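Local coordinates for conserved protein (Methanothermobacter thermautotrophicus, PDB 1I36) that is of unknown function but binds NADP through a Rossmann-type domain and resembles 3-hydroxyacid dehydrogenases in structure, at residues 1-6 with 57-62; 109-114 with 153-158; 71-76 with 99-104. The protein carries 1 engineered substitution. One frame throughout, in Å; residues are numbered along the deposited sequence.

Contact 1 (1-6 with 57-62); sequences LRVGFI and CPVVIS. Engineered in segment 1-6: L1 (natural residue Met).
V3 and F5 meet I61 on one face of a pair of neighbouring parallel strands. The CD1 methyl of I61 is the shared point: V3 CG1 comes to 3.9 Å from it, the two side chains passing at a slant, while the F5 ring lies alongside I61 and points the same way, its CE2 and CZ nearest that methyl. On the other face I6 slants across V60, and its terminal CD1 sits 3.6 Å from V60 CG1. G4 shares that face, and having no side chain it leaves its place beside the strand to C57, whose SG lies 3.8 Å from G4 N. With SG beside its backbone N (chi1 -62°), C57 reaches R2: the sulfur rests over the centre of one face of the guanidinium, 3.7 Å above the plane. A bend at chi3 of R2 (-57°) turns the guanidinium over the sulfur, and D53 pairs with NH2 in a salt bridge. At the start of the pair the engineered L1 presses CD1 tightly on P58 CD, the two side chains crossing at about a right angle.

Backbone bonds join G4 N to V59 O, I61 N to G4 O and I6 N to I61 O, each 2.8 Å long. The I6 side chain comes about 4 Å from the bound NADP, and S62 OG is hydrogen-bonded to N88, which binds it. These neighbouring inner strands of the Rossmann-type sheet have 25-28 beside 2-6 and 83-86 beside 59-62. Helix 10-21 covers V3 and F5 through L19, A12 and A16, and Y84 of strand 83-86 touches I6 and V60.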
loop_
_atom_site.group_PDB
_atom_site.type_symbol
_atom_site.label_atom_id
_atom_site.label_comp_id
_atom_site.label_asym_id
_atom_site.label_seq_id
_atom_site.Cartn_x
_atom_site.Cartn_y
_atom_site.Cartn_z
ATOM N N LEU A 1 12.137 12.136 -39.593
ATOM C CA LEU A 1 12.079 13.411 -40.360
ATOM C C LEU A 1 12.804 14.438 -39.504
ATOM O O LEU A 1 14.023 14.355 -39.340
ATOM C CB LEU A 1 10.605 13.810 -40.603
ATOM C CG LEU A 1 10.213 14.687 -41.817
ATOM C CD1 LEU A 1 10.146 16.167 -41.476
ATOM C CD2 LEU A 1 11.176 14.429 -42.974
ATOM N N ARG A 2 12.049 15.372 -38.931
ATOM C CA ARG A 2 12.595 16.391 -38.046
ATOM C C ARG A 2 11.769 16.426 -36.754
ATOM O O ARG A 2 10.538 16.410 -36.802
ATOM C CB ARG A 2 12.519 17.786 -38.692
ATOM C CG ARG A 2 13.378 17.981 -39.947
ATOM C CD ARG A 2 13.738 19.443 -40.159
ATOM N NE ARG A 2 12.567 20.311 -40.263
ATOM C CZ ARG A 2 12.574 21.612 -39.972
ATOM N NH1 ARG A 2 13.690 22.202 -39.553
ATOM N NH2 ARG A 2 11.470 22.329 -40.114
ATOM N N VAL A 3 12.439 16.418 -35.608
ATOM C CA VAL A 3 11.739 16.528 -34.325
ATOM C C VAL A 3 12.193 17.850 -33.682
ATOM O O VAL A 3 13.385 18.077 -33.464
ATOM C CB VAL A 3 12.036 15.332 -33.366
ATOM C CG1 VAL A 3 11.403 15.582 -31.993
ATOM C CG2 VAL A 3 11.468 14.032 -33.948
ATOM N N GLY A 4 11.249 18.748 -33.426
ATOM C CA GLY A 4 11.612 20.014 -32.795
ATOM C C GLY A 4 11.370 20.021 -31.295
ATOM O O GLY A 4 10.418 19.419 -30.814
ATOM N N PHE A 5 12.251 20.690 -30.560
ATOM C CA PHE A 5 12.139 20.776 -29.108
ATOM C C PHE A 5 11.952 22.216 -28.633
ATOM O O PHE A 5 12.686 23.120 -29.045
ATOM C CB PHE A 5 13.412 20.214 -28.426
ATOM C CG PHE A 5 13.500 18.717 -28.437
ATOM C CD1 PHE A 5 13.912 18.035 -29.575
ATOM C CD2 PHE A 5 13.114 17.981 -27.320
ATOM C CE1 PHE A 5 13.932 16.636 -29.606
ATOM C CE2 PHE A 5 13.136 16.576 -27.345
ATOM C CZ PHE A 5 13.542 15.906 -28.487
ATOM N N ILE A 6 10.941 22.438 -27.804
ATOM C CA ILE A 6 10.742 23.746 -27.193
ATOM C C ILE A 6 11.290 23.480 -25.795
ATOM O O ILE A 6 10.768 22.626 -25.063
ATOM C CB ILE A 6 9.277 24.143 -27.124
ATOM C CG1 ILE A 6 8.661 24.147 -28.525
ATOM C CG2 ILE A 6 9.168 25.545 -26.512
ATOM C CD1 ILE A 6 7.114 24.186 -28.489
ATOM N N CYS A 57 8.080 21.500 -37.589
ATOM C CA CYS A 57 8.404 20.078 -37.592
ATOM C C CYS A 57 7.156 19.222 -37.403
ATOM O O CYS A 57 6.213 19.640 -36.723
ATOM C CB CYS A 57 9.401 19.761 -36.495
ATOM S SG CYS A 57 10.942 20.587 -36.681
ATOM N N PRO A 58 7.120 18.016 -38.012
ATOM C CA PRO A 58 5.948 17.138 -37.870
ATOM C C PRO A 58 5.701 16.680 -36.419
ATOM O O PRO A 58 4.584 16.289 -36.071
ATOM C CB PRO A 58 6.263 15.982 -38.830
ATOM C CG PRO A 58 7.760 15.960 -38.855
ATOM C CD PRO A 58 8.109 17.421 -38.928
ATOM N N VAL A 59 6.743 16.778 -35.586
ATOM C CA VAL A 59 6.665 16.439 -34.163
ATOM C C VAL A 59 7.401 17.541 -33.397
ATOM O O VAL A 59 8.585 17.798 -33.622
ATOM C CB VAL A 59 7.291 15.050 -33.800
ATOM C CG1 VAL A 59 7.101 14.771 -32.284
ATOM C CG2 VAL A 59 6.597 13.905 -34.622
ATOM N N VAL A 60 6.666 18.198 -32.507
ATOM C CA VAL A 60 7.191 19.274 -31.687
ATOM C C VAL A 60 7.002 18.849 -30.229
ATOM O O VAL A 60 5.881 18.571 -29.814
ATOM C CB VAL A 60 6.381 20.551 -31.908
ATOM C CG1 VAL A 60 6.926 21.669 -30.992
ATOM C CG2 VAL A 60 6.488 20.988 -33.414
ATOM N N ILE A 61 8.095 18.751 -29.483
ATOM C CA ILE A 61 8.020 18.337 -28.084
ATOM C C ILE A 61 8.323 19.530 -27.172
ATOM O O ILE A 61 9.350 20.184 -27.322
ATOM C CB ILE A 61 9.053 17.197 -27.778
ATOM C CG1 ILE A 61 8.716 15.927 -28.605
ATOM C CG2 ILE A 61 9.044 16.865 -26.293
ATOM C CD1 ILE A 61 9.813 14.862 -28.556
ATOM N N SER A 62 7.414 19.784 -26.234
ATOM C CA SER A 62 7.533 20.868 -25.265
ATOM C C SER A 62 8.060 20.249 -23.962
ATOM O O SER A 62 7.353 19.485 -23.313
ATOM C CB SER A 62 6.153 21.478 -24.994
ATOM O OG SER A 62 6.233 22.434 -23.946
#

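Contact 2 (109-114 with 153-158); sequences DAAIMG and GDASAI
OD2 of D109 takes two backbone N-H groups at the start of helix 154-182, one of them from its N-cap residue. S156 N gives it a nearly straight bond of 2.9 Å (171° at the hydrogen), arriving on the syn side but 34° out of the carboxylate plane, and G153 N adds a weak, bent one of 2.8 Å. The other oxygen, OD1, receives the S156 hydroxyl through its syn lone pair, with OG 2.7 Å away. S156 therefore holds both oxygens of the carboxylate, one by its side chain and one by its backbone, which fixes the rotation of the group. D109 can offer both because its CG stands anti to the backbone N (chi1 174°), carrying the carboxylate across to the helix.

G153 is the N-cap residue, so the acidic side chain of strand 106-112 meets the amino end of helix 154-182, where the helix dipole would be expected to favour a negative charge. The helix leads from the nucleotide-binding sheet to the helical part of the chain. Beside the polar cluster A111 CB and A155 CB make the apolar contact at 4.1 Å, and the A155 CB methyl also sits against a carbonyl, 3.3 Å from D109 O. A water donates to S156 OG and lies 3.0 Å from A110 O, where a bond is possible but not certain. Helix 92-101 covers D109 and S156 with V95, S128 of strand 124-128 bonds to A155 N, and L183 of the second subunit packs on A157.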
loop_
_atom_site.group_PDB
_atom_site.type_symbol
_atom_site.label_atom_id
_atom_site.label_comp_id
_atom_site.label_asym_id
_atom_site.label_seq_id
_atom_site.Cartn_x
_atom_site.Cartn_y
_atom_site.Cartn_z
ATOM N N ASP A 109 -0.482 14.042 -24.810
ATOM C CA ASP A 109 -0.091 14.207 -23.389
ATOM C C ASP A 109 0.934 13.076 -23.163
ATOM O O ASP A 109 0.552 11.917 -23.215
ATOM C CB ASP A 109 -1.343 13.971 -22.536
ATOM C CG ASP A 109 -1.072 13.971 -21.051
ATOM O OD1 ASP A 109 0.056 14.318 -20.624
ATOM O OD2 ASP A 109 -2.003 13.607 -20.303
ATOM N N ALA A 110 2.226 13.393 -23.031
ATOM C CA ALA A 110 3.221 12.331 -22.769
ATOM C C ALA A 110 3.580 12.462 -21.287
ATOM O O ALA A 110 3.684 13.568 -20.790
ATOM C CB ALA A 110 4.474 12.552 -23.629
ATOM N N ALA A 111 3.796 11.349 -20.590
ATOM C CA ALA A 111 4.164 11.407 -19.167
ATOM C C ALA A 111 5.330 10.442 -18.940
ATOM O O ALA A 111 5.240 9.248 -19.271
ATOM C CB ALA A 111 2.964 11.014 -18.277
ATOM N N ILE A 112 6.404 10.977 -18.371
ATOM C CA ILE A 112 7.620 10.229 -18.076
ATOM C C ILE A 112 7.332 9.416 -16.809
ATOM O O ILE A 112 6.962 9.978 -15.777
ATOM C CB ILE A 112 8.804 11.193 -17.854
ATOM C CG1 ILE A 112 9.169 11.837 -19.205
ATOM C CG2 ILE A 112 10.041 10.418 -17.333
ATOM C CD1 ILE A 112 10.254 12.938 -19.127
ATOM N N MET A 113 7.456 8.099 -16.925
ATOM C CA MET A 113 7.152 7.173 -15.831
ATOM C C MET A 113 8.373 6.650 -15.085
ATOM O O MET A 113 8.423 5.480 -14.716
ATOM C CB MET A 113 6.349 5.988 -16.392
ATOM C CG MET A 113 5.016 6.392 -17.011
ATOM S SD MET A 113 4.053 7.232 -15.792
ATOM C CE MET A 113 3.426 5.904 -14.843
ATOM N N GLY A 114 9.331 7.522 -14.825
ATOM C CA GLY A 114 10.525 7.099 -14.129
ATOM C C GLY A 114 11.530 8.215 -13.956
ATOM O O GLY A 114 11.170 9.402 -13.932
ATOM N N GLY A 153 -4.551 14.466 -21.108
ATOM C CA GLY A 153 -4.899 14.490 -19.706
ATOM C C GLY A 153 -4.858 13.079 -19.097
ATOM O O GLY A 153 -4.522 12.942 -17.910
ATOM N N ASP A 154 -5.142 12.035 -19.892
ATOM C CA ASP A 154 -5.140 10.668 -19.362
ATOM C C ASP A 154 -3.774 10.192 -18.914
ATOM O O ASP A 154 -3.648 9.688 -17.796
ATOM C CB ASP A 154 -5.760 9.651 -20.329
ATOM C CG ASP A 154 -7.237 9.896 -20.563
ATOM O OD1 ASP A 154 -7.883 10.604 -19.762
ATOM O OD2 ASP A 154 -7.768 9.344 -21.538
ATOM N N ALA A 155 -2.746 10.409 -19.737
ATOM C CA ALA A 155 -1.381 9.999 -19.370
ATOM C C ALA A 155 -0.891 10.701 -18.090
ATOM O O ALA A 155 -0.316 10.062 -17.195
ATOM C CB ALA A 155 -0.436 10.275 -20.535
ATOM N N SER A 156 -1.078 12.022 -18.021
ATOM C CA SER A 156 -0.705 12.780 -16.834
ATOM C C SER A 156 -1.517 12.298 -15.613
ATOM O O SER A 156 -0.981 12.231 -14.503
ATOM C CB SER A 156 -0.901 14.286 -17.074
ATOM O OG SER A 156 0.144 14.703 -17.972
ATOM N N ALA A 157 -2.799 11.996 -15.799
ATOM C CA ALA A 157 -3.617 11.498 -14.694
ATOM C C ALA A 157 -3.080 10.165 -14.200
ATOM O O ALA A 157 -3.113 9.920 -13.019
ATOM C CB ALA A 157 -5.103 11.313 -15.112
ATOM N N ILE A 158 -2.807 9.244 -15.119
ATOM C CA ILE A 158 -2.258 7.947 -14.752
ATOM C C ILE A 158 -0.942 8.092 -13.964
ATOM O O ILE A 158 -0.699 7.386 -12.958
ATOM C CB ILE A 158 -1.991 7.081 -16.006
ATOM C CG1 ILE A 158 -3.311 6.633 -16.622
ATOM C CG2 ILE A 158 -1.162 5.812 -15.615
ATOM C CD1 ILE A 158 -3.215 6.363 -18.164
HETATM O O HOH W 1 3.365 14.991 -18.177
#

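Contact 3 (71-76 with 99-104); sequences GAARRA and SSLIEK
R74 lays its guanidinium over a leucine methyl: L101 CD2 sits above the centre of one face, 3.5 Å from the plane, and the two side chains cross at about a right angle. The arginine gets there by turning back on itself, bent at both chi2 (70°) and chi3 (76°), so that its flat head comes over L101. The other methyl of L101, CD1, rests against the backbone of the helix, 3.8 Å from R74 N. Nearby on the same helix A73 CB meets L101 CB at 4.0 Å, and I102 sends its CD1 to 3.6 Å from A73 O.

No direct hydrogen bond crosses this contact; water does the polar work. One molecule donates to both R74 O (2.7 Å) and L101 O (2.8 Å), tying the two backbones together, and a second accepts from R74 NH1 and donates to E103 OE2. R74 and E103 are joined through this water rather than directly, NH1 of R74 and OE2 of E103 being 4.7 Å apart.

Helices 69-77 and 92-101 are successive helices of the Rossmann-type domain, with strand 83-86 between them in the chain. I102 is the centre of an inverse gamma turn. Y84 of strand 83-86 packs against A73, A76 and I102, and F107 of strand 106-112 also touches I102. R75, the next residue along the first helix, turns away from this contact and touches the bound NADP.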
loop_
_atom_site.group_PDB
_atom_site.type_symbol
_atom_site.label_atom_id
_atom_site.label_comp_id
_atom_site.label_asym_id
_atom_site.label_seq_id
_atom_site.Cartn_x
_atom_site.Cartn_y
_atom_site.Cartn_z
ATOM N N GLY A 71 2.151 29.012 -21.556
ATOM C CA GLY A 71 2.650 30.059 -22.436
ATOM C C GLY A 71 3.316 29.497 -23.685
ATOM O O GLY A 71 3.180 30.064 -24.775
ATOM N N ALA A 72 4.075 28.409 -23.522
ATOM C CA ALA A 72 4.741 27.771 -24.647
ATOM C C ALA A 72 3.686 27.247 -25.622
ATOM O O ALA A 72 3.852 27.368 -26.819
ATOM C CB ALA A 72 5.619 26.613 -24.157
ATOM N N ALA A 73 2.617 26.631 -25.108
ATOM C CA ALA A 73 1.573 26.107 -25.987
ATOM C C ALA A 73 0.838 27.236 -26.733
ATOM O O ALA A 73 0.447 27.069 -27.893
ATOM C CB ALA A 73 0.566 25.271 -25.169
ATOM N N ARG A 74 0.540 28.330 -26.023
ATOM C CA ARG A 74 -0.129 29.466 -26.655
ATOM C C ARG A 74 0.718 29.911 -27.854
ATOM O O ARG A 74 0.205 30.024 -28.962
ATOM C CB ARG A 74 -0.290 30.633 -25.644
ATOM C CG ARG A 74 -0.723 31.986 -26.296
ATOM C CD ARG A 74 -2.139 31.936 -26.798
ATOM N NE ARG A 74 -3.102 32.043 -25.710
ATOM C CZ ARG A 74 -4.418 32.113 -25.871
ATOM N NH1 ARG A 74 -4.954 32.082 -27.081
ATOM N NH2 ARG A 74 -5.198 32.235 -24.817
ATOM N N ARG A 75 2.028 30.083 -27.661
ATOM C CA ARG A 75 2.900 30.508 -28.760
ATOM C C ARG A 75 3.011 29.492 -29.892
ATOM O O ARG A 75 2.945 29.848 -31.067
ATOM C CB ARG A 75 4.312 30.814 -28.263
ATOM C CG ARG A 75 4.410 32.104 -27.473
ATOM C CD ARG A 75 5.854 32.424 -27.119
ATOM N NE ARG A 75 6.361 31.513 -26.104
ATOM C CZ ARG A 75 6.161 31.648 -24.792
ATOM N NH1 ARG A 75 5.465 32.669 -24.321
ATOM N NH2 ARG A 75 6.623 30.724 -23.950
ATOM N N ALA A 76 3.204 28.227 -29.533
ATOM C CA ALA A 76 3.333 27.184 -30.544
ATOM C C ALA A 76 2.007 26.918 -31.275
ATOM O O ALA A 76 1.983 26.703 -32.496
ATOM C CB ALA A 76 3.852 25.915 -29.879
ATOM N N SER A 99 -3.882 21.625 -24.520
ATOM C CA SER A 99 -4.433 21.003 -25.727
ATOM C C SER A 99 -5.325 21.994 -26.508
ATOM O O SER A 99 -5.246 22.070 -27.736
ATOM C CB SER A 99 -5.308 19.807 -25.367
ATOM O OG SER A 99 -5.588 19.085 -26.556
ATOM N N SER A 100 -6.175 22.732 -25.806
ATOM C CA SER A 100 -7.056 23.684 -26.485
ATOM C C SER A 100 -6.301 24.807 -27.195
ATOM O O SER A 100 -6.833 25.427 -28.119
ATOM C CB SER A 100 -8.098 24.241 -25.523
ATOM O OG SER A 100 -7.491 25.096 -24.568
ATOM N N LEU A 101 -5.055 25.049 -26.787
ATOM C CA LEU A 101 -4.178 26.078 -27.377
ATOM C C LEU A 101 -3.519 25.643 -28.692
ATOM O O LEU A 101 -3.022 26.472 -29.457
ATOM C CB LEU A 101 -3.100 26.480 -26.354
ATOM C CG LEU A 101 -3.730 27.262 -25.196
ATOM C CD1 LEU A 101 -2.662 27.562 -24.093
ATOM C CD2 LEU A 101 -4.331 28.580 -25.735
ATOM N N ILE A 102 -3.431 24.346 -28.928
ATOM C CA ILE A 102 -2.854 23.829 -30.191
ATOM C C ILE A 102 -4.102 23.727 -31.124
ATOM O O ILE A 102 -4.728 22.686 -31.265
ATOM C CB ILE A 102 -2.191 22.433 -29.959
ATOM C CG1 ILE A 102 -1.084 22.567 -28.883
ATOM C CG2 ILE A 102 -1.663 21.829 -31.305
ATOM C CD1 ILE A 102 -0.080 23.721 -29.098
ATOM N N GLU A 103 -4.497 24.861 -31.688
ATOM C CA GLU A 103 -5.704 24.949 -32.525
ATOM C C GLU A 103 -5.680 24.301 -33.912
ATOM O O GLU A 103 -6.723 23.916 -34.438
ATOM C CB GLU A 103 -6.107 26.434 -32.649
ATOM C CG GLU A 103 -6.420 27.042 -31.292
ATOM C CD GLU A 103 -6.443 28.574 -31.278
ATOM O OE1 GLU A 103 -6.099 29.213 -32.310
ATOM O OE2 GLU A 103 -6.788 29.130 -30.197
ATOM N N LYS A 104 -4.496 24.118 -34.461
ATOM C CA LYS A 104 -4.355 23.552 -35.792
ATOM C C LYS A 104 -3.548 22.268 -35.838
ATOM O O LYS A 104 -3.216 21.798 -36.915
ATOM C CB LYS A 104 -3.637 24.558 -36.682
ATOM C CG LYS A 104 -4.317 25.883 -36.820
ATOM C CD LYS A 104 -3.644 26.675 -37.922
ATOM C CE LYS A 104 -2.380 27.372 -37.455
ATOM N NZ LYS A 104 -2.722 28.755 -36.967
HETATM O O HOH W 2 -2.309 29.164 -29.539
HETATM O O HOH W 3 -4.205 30.996 -29.826
#

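Along the chain contact 1 closes first, contact 3 follows and contact 2 comes last. Contacts 1 and 2 reach the same sheet, about 19 Å apart between centres: one joins two of its inner strands, the other ties strand 106-112 to the start of helix 154-182. Contact 3 is about 14 Å from contact 1 between centres, yet in touch, I6 CD1 coming 3.9 Å from A76 CB; helix 69-77 follows strand 59-62 in the chain. The centres of contacts 2 and 3 are about 18 Å apart, and helix 92-101 is followed, after a short turn, by strand 106-112. Segments 71-76 and 109-114 each carry a residue touching NADP, R75 and I112, outside the packing itself.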